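Local coordinates for protein lipid II:glycine glycyltransferase (Staphylococcus aureus, PDB 6SNR) that probably adds the first glycine of the pentaglycine interpeptide bridge of peptidoglycan to the lysine of lipid II, with glycyl-tRNA as donor, at residues A349-P361 / L370-S382. Residues are numbered along the deposited sequence; the frame is centred on the assembly and turned at random.
Sequences ATTYDFGGTDNDP and LWAFKKVWGTYLS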
# COMPACT_ATOMS: atom_id res chain seq x y z
N ALA A 349 -8.09 -5.97 -7.30
CA ALA A 349 -7.60 -6.36 -6.01
C ALA A 349 -8.73 -6.59 -5.01
O ALA A 349 -9.75 -5.88 -4.99
CB ALA A 349 -6.62 -5.33 -5.49
N THR A 350 -8.55 -7.54 -4.14
CA THR A 350 -9.53 -7.81 -3.08
C THR A 350 -9.02 -7.55 -1.68
O THR A 350 -9.82 -7.59 -0.71
CB THR A 350 -10.06 -9.26 -3.16
OG1 THR A 350 -8.96 -10.15 -2.98
CG2 THR A 350 -10.73 -9.52 -4.51
N THR A 351 -7.71 -7.28 -1.54
CA THR A 351 -7.11 -6.83 -0.29
C THR A 351 -6.22 -5.62 -0.53
O THR A 351 -5.63 -5.48 -1.58
CB THR A 351 -6.31 -7.93 0.44
OG1 THR A 351 -5.36 -8.51 -0.45
CG2 THR A 351 -7.23 -9.01 0.96
N TYR A 352 -6.12 -4.78 0.48
CA TYR A 352 -5.36 -3.53 0.48
C TYR A 352 -4.49 -3.55 1.74
O TYR A 352 -4.97 -3.50 2.88
CB TYR A 352 -6.31 -2.35 0.45
CG TYR A 352 -5.72 -0.98 0.39
CD1 TYR A 352 -5.36 -0.27 1.55
CD2 TYR A 352 -5.58 -0.32 -0.82
CE1 TYR A 352 -4.84 1.01 1.48
CE2 TYR A 352 -5.07 0.95 -0.90
CZ TYR A 352 -4.72 1.62 0.25
OH TYR A 352 -4.21 2.89 0.18
N ASP A 353 -3.18 -3.76 1.54
CA ASP A 353 -2.24 -4.05 2.61
C ASP A 353 -1.48 -2.78 3.00
O ASP A 353 -0.70 -2.20 2.22
CB ASP A 353 -1.30 -5.16 2.08
CG ASP A 353 -0.39 -5.72 3.12
OD1 ASP A 353 -0.17 -5.11 4.18
OD2 ASP A 353 0.17 -6.80 2.81
N PHE A 354 -1.67 -2.34 4.25
CA PHE A 354 -0.96 -1.18 4.78
C PHE A 354 0.46 -1.47 5.27
O PHE A 354 1.13 -0.57 5.76
CB PHE A 354 -1.73 -0.60 5.96
CG PHE A 354 -2.90 0.25 5.57
CD1 PHE A 354 -4.14 -0.31 5.38
CD2 PHE A 354 -2.79 1.64 5.56
CE1 PHE A 354 -5.24 0.48 5.07
CE2 PHE A 354 -3.91 2.44 5.26
CZ PHE A 354 -5.11 1.86 5.02
N GLY A 355 0.88 -2.73 5.19
CA GLY A 355 2.20 -3.15 5.61
C GLY A 355 2.33 -3.39 7.11
O GLY A 355 1.33 -3.58 7.80
N GLY A 356 3.57 -3.30 7.61
CA GLY A 356 3.91 -3.87 8.89
C GLY A 356 3.37 -3.20 10.14
O GLY A 356 3.16 -1.99 10.16
N THR A 357 3.30 -4.01 11.17
CA THR A 357 2.92 -3.55 12.51
C THR A 357 3.39 -4.55 13.53
O THR A 357 3.50 -5.73 13.26
CB THR A 357 1.38 -3.36 12.58
OG1 THR A 357 1.03 -2.65 13.81
CG2 THR A 357 0.63 -4.64 12.53
N ASP A 358 3.57 -4.09 14.79
CA ASP A 358 3.43 -4.92 15.95
C ASP A 358 1.96 -5.11 16.32
O ASP A 358 1.11 -4.31 15.96
CB ASP A 358 4.15 -4.26 17.17
CG ASP A 358 5.66 -4.26 17.07
OD1 ASP A 358 6.28 -5.17 16.43
OD2 ASP A 358 6.29 -3.35 17.70
N ASN A 359 1.69 -6.20 17.02
CA ASN A 359 0.33 -6.47 17.52
C ASN A 359 0.07 -5.67 18.80
O ASN A 359 0.54 -6.07 19.84
CB ASN A 359 0.15 -7.94 17.81
CG ASN A 359 -1.31 -8.30 18.18
OD1 ASN A 359 -2.16 -7.43 18.24
ND2 ASN A 359 -1.58 -9.58 18.41
N ASP A 360 -0.67 -4.58 18.68
CA ASP A 360 -1.15 -3.75 19.82
C ASP A 360 -0.01 -3.34 20.73
O ASP A 360 -0.00 -3.67 21.94
CB ASP A 360 -2.18 -4.52 20.59
CG ASP A 360 -2.92 -3.64 21.64
OD1 ASP A 360 -3.13 -2.46 21.38
OD2 ASP A 360 -3.20 -4.18 22.72
N PRO A 361 1.01 -2.65 20.18
CA PRO A 361 2.11 -2.23 21.02
C PRO A 361 1.70 -1.15 22.04
O PRO A 361 0.72 -0.45 21.82
CB PRO A 361 3.11 -1.65 20.02
CG PRO A 361 2.25 -1.13 18.93
CD PRO A 361 1.10 -2.08 18.81
N LEU A 370 2.37 3.43 13.90
CA LEU A 370 1.89 2.56 12.80
C LEU A 370 0.60 1.84 13.15
O LEU A 370 -0.27 1.64 12.29
CB LEU A 370 2.94 1.51 12.42
CG LEU A 370 4.27 2.06 11.91
CD1 LEU A 370 5.32 0.97 11.81
CD2 LEU A 370 4.10 2.76 10.58
N TRP A 371 0.50 1.39 14.40
CA TRP A 371 -0.69 0.66 14.84
C TRP A 371 -1.89 1.61 14.91
O TRP A 371 -2.96 1.29 14.39
CB TRP A 371 -0.41 0.02 16.18
CG TRP A 371 -1.59 -0.54 16.89
CD1 TRP A 371 -2.23 0.03 17.97
CD2 TRP A 371 -2.22 -1.80 16.67
NE1 TRP A 371 -3.22 -0.79 18.40
CE2 TRP A 371 -3.25 -1.92 17.62
CE3 TRP A 371 -2.03 -2.85 15.75
CZ2 TRP A 371 -4.06 -3.04 17.69
CZ3 TRP A 371 -2.84 -3.94 15.82
CH2 TRP A 371 -3.86 -4.04 16.78
N ALA A 372 -1.66 2.79 15.51
CA ALA A 372 -2.71 3.80 15.69
C ALA A 372 -3.33 4.25 14.36
O ALA A 372 -4.55 4.46 14.24
CB ALA A 372 -2.13 5.00 16.45
N PHE A 373 -2.46 4.40 13.36
CA PHE A 373 -2.81 4.79 12.01
C PHE A 373 -3.55 3.65 11.32
O PHE A 373 -4.65 3.84 10.82
CB PHE A 373 -1.55 5.20 11.22
CG PHE A 373 -1.66 5.10 9.72
CD1 PHE A 373 -2.71 5.64 9.03
CD2 PHE A 373 -0.60 4.55 9.00
CE1 PHE A 373 -2.77 5.56 7.63
CE2 PHE A 373 -0.65 4.47 7.63
CZ PHE A 373 -1.73 4.99 6.94
N LYS A 374 -2.93 2.46 11.26
CA LYS A 374 -3.47 1.45 10.38
C LYS A 374 -4.77 0.80 10.92
O LYS A 374 -5.61 0.41 10.13
CB LYS A 374 -2.37 0.39 10.08
CG LYS A 374 -1.21 1.03 9.35
CD LYS A 374 0.02 0.11 9.30
CE LYS A 374 1.26 0.81 8.75
NZ LYS A 374 2.35 -0.13 8.24
N LYS A 375 -4.93 0.78 12.25
CA LYS A 375 -6.05 0.06 12.85
C LYS A 375 -7.44 0.68 12.52
O LYS A 375 -8.43 0.01 12.65
CB LYS A 375 -5.87 -0.06 14.36
CG LYS A 375 -6.05 1.23 15.18
CD LYS A 375 -5.81 0.92 16.65
CE LYS A 375 -6.49 1.93 17.56
NZ LYS A 375 -6.39 1.52 18.99
N VAL A 376 -7.49 1.94 12.10
CA VAL A 376 -8.78 2.62 11.88
C VAL A 376 -9.35 2.47 10.49
O VAL A 376 -10.42 2.98 10.19
CB VAL A 376 -8.74 4.11 12.30
CG1 VAL A 376 -8.35 4.25 13.76
CG2 VAL A 376 -7.83 4.94 11.42
N TRP A 377 -8.62 1.77 9.60
CA TRP A 377 -8.97 1.67 8.21
C TRP A 377 -9.67 0.35 7.78
O TRP A 377 -9.54 -0.09 6.61
CB TRP A 377 -7.68 1.91 7.38
CG TRP A 377 -7.34 3.36 7.41
CD1 TRP A 377 -6.40 3.97 8.15
CD2 TRP A 377 -7.98 4.40 6.63
NE1 TRP A 377 -6.40 5.34 7.90
CE2 TRP A 377 -7.36 5.62 6.97
CE3 TRP A 377 -9.04 4.41 5.71
CZ2 TRP A 377 -7.77 6.86 6.41
CZ3 TRP A 377 -9.42 5.64 5.13
CH2 TRP A 377 -8.79 6.85 5.53
N GLY A 378 -10.47 -0.24 8.67
CA GLY A 378 -11.13 -1.47 8.35
C GLY A 378 -10.19 -2.67 8.15
O GLY A 378 -10.53 -3.62 7.44
N THR A 379 -9.09 -2.61 8.87
CA THR A 379 -8.03 -3.60 8.75
C THR A 379 -8.18 -4.75 9.70
O THR A 379 -8.68 -4.57 10.83
CB THR A 379 -6.68 -2.95 9.05
OG1 THR A 379 -6.75 -2.18 10.26
CG2 THR A 379 -6.24 -2.03 7.90
N TYR A 380 -7.71 -5.92 9.27
CA TYR A 380 -7.47 -7.01 10.18
C TYR A 380 -5.99 -7.30 10.24
O TYR A 380 -5.24 -6.98 9.32
CB TYR A 380 -8.22 -8.27 9.79
CG TYR A 380 -7.75 -8.93 8.51
CD1 TYR A 380 -8.33 -8.57 7.31
CD2 TYR A 380 -6.75 -9.90 8.51
CE1 TYR A 380 -7.94 -9.12 6.13
CE2 TYR A 380 -6.37 -10.49 7.28
CZ TYR A 380 -6.99 -10.07 6.12
OH TYR A 380 -6.69 -10.56 4.85
N LEU A 381 -5.56 -7.80 11.40
CA LEU A 381 -4.16 -8.16 11.57
C LEU A 381 -3.88 -9.51 10.95
O LEU A 381 -4.50 -10.52 11.30
CB LEU A 381 -3.85 -8.25 13.06
CG LEU A 381 -2.46 -8.66 13.45
CD1 LEU A 381 -1.56 -7.47 13.26
CD2 LEU A 381 -2.50 -9.18 14.89
N SER A 382 -2.90 -9.52 10.02
CA SER A 382 -2.45 -10.71 9.32
C SER A 382 -1.12 -11.14 9.91
O SER A 382 -0.09 -10.46 9.71
CB SER A 382 -2.32 -10.37 7.82
OG SER A 382 -1.92 -11.53 7.06
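K374, extended beyond CG, reaches from helix 368-374 to the end of strand 351-356, where NZ donates to two backbone carbonyls, F354 O and G356 O, each 2.8 Å away. NZ sits above the F354 carbonyl plane and is less tilted from that of G356, so one ammonium group clamps the chain on both sides of G355. On the way, K374 CG and CD pass alongside F354 CB. F354 CG lies anti to its own carbonyl carbon (chi1 -79°), which brings the ring edge onto the face of F373 in an offset edge-to-face pair, planes at 84°. F354 CZ lies 3.5 Å from W377 CB; the three rings form an aromatic cluster, with T379 CG2 against F354 CD1. In this FemABX fold 351-356 is an inner strand of a seven-stranded mixed sheet, between 315-323 and 146-151, while the chain after the helix turns back through a type I turn, 374-377, into edge strand 380-383. Chi1 of 169°, CG anti to the backbone N, lays the W371 indole against loop 357-361. D360 CA lies over one indole face, 3.8 Å from the centroid of the W371 five-membered ring, and P361 CD over the same face nearer the rim. T357 OG1 meets the indole edge in plane and donates to D358 O, while T357 CG2 touches L381 CD1. The other methyl, L381 CD2, packs 3.6 Å from N359 CG.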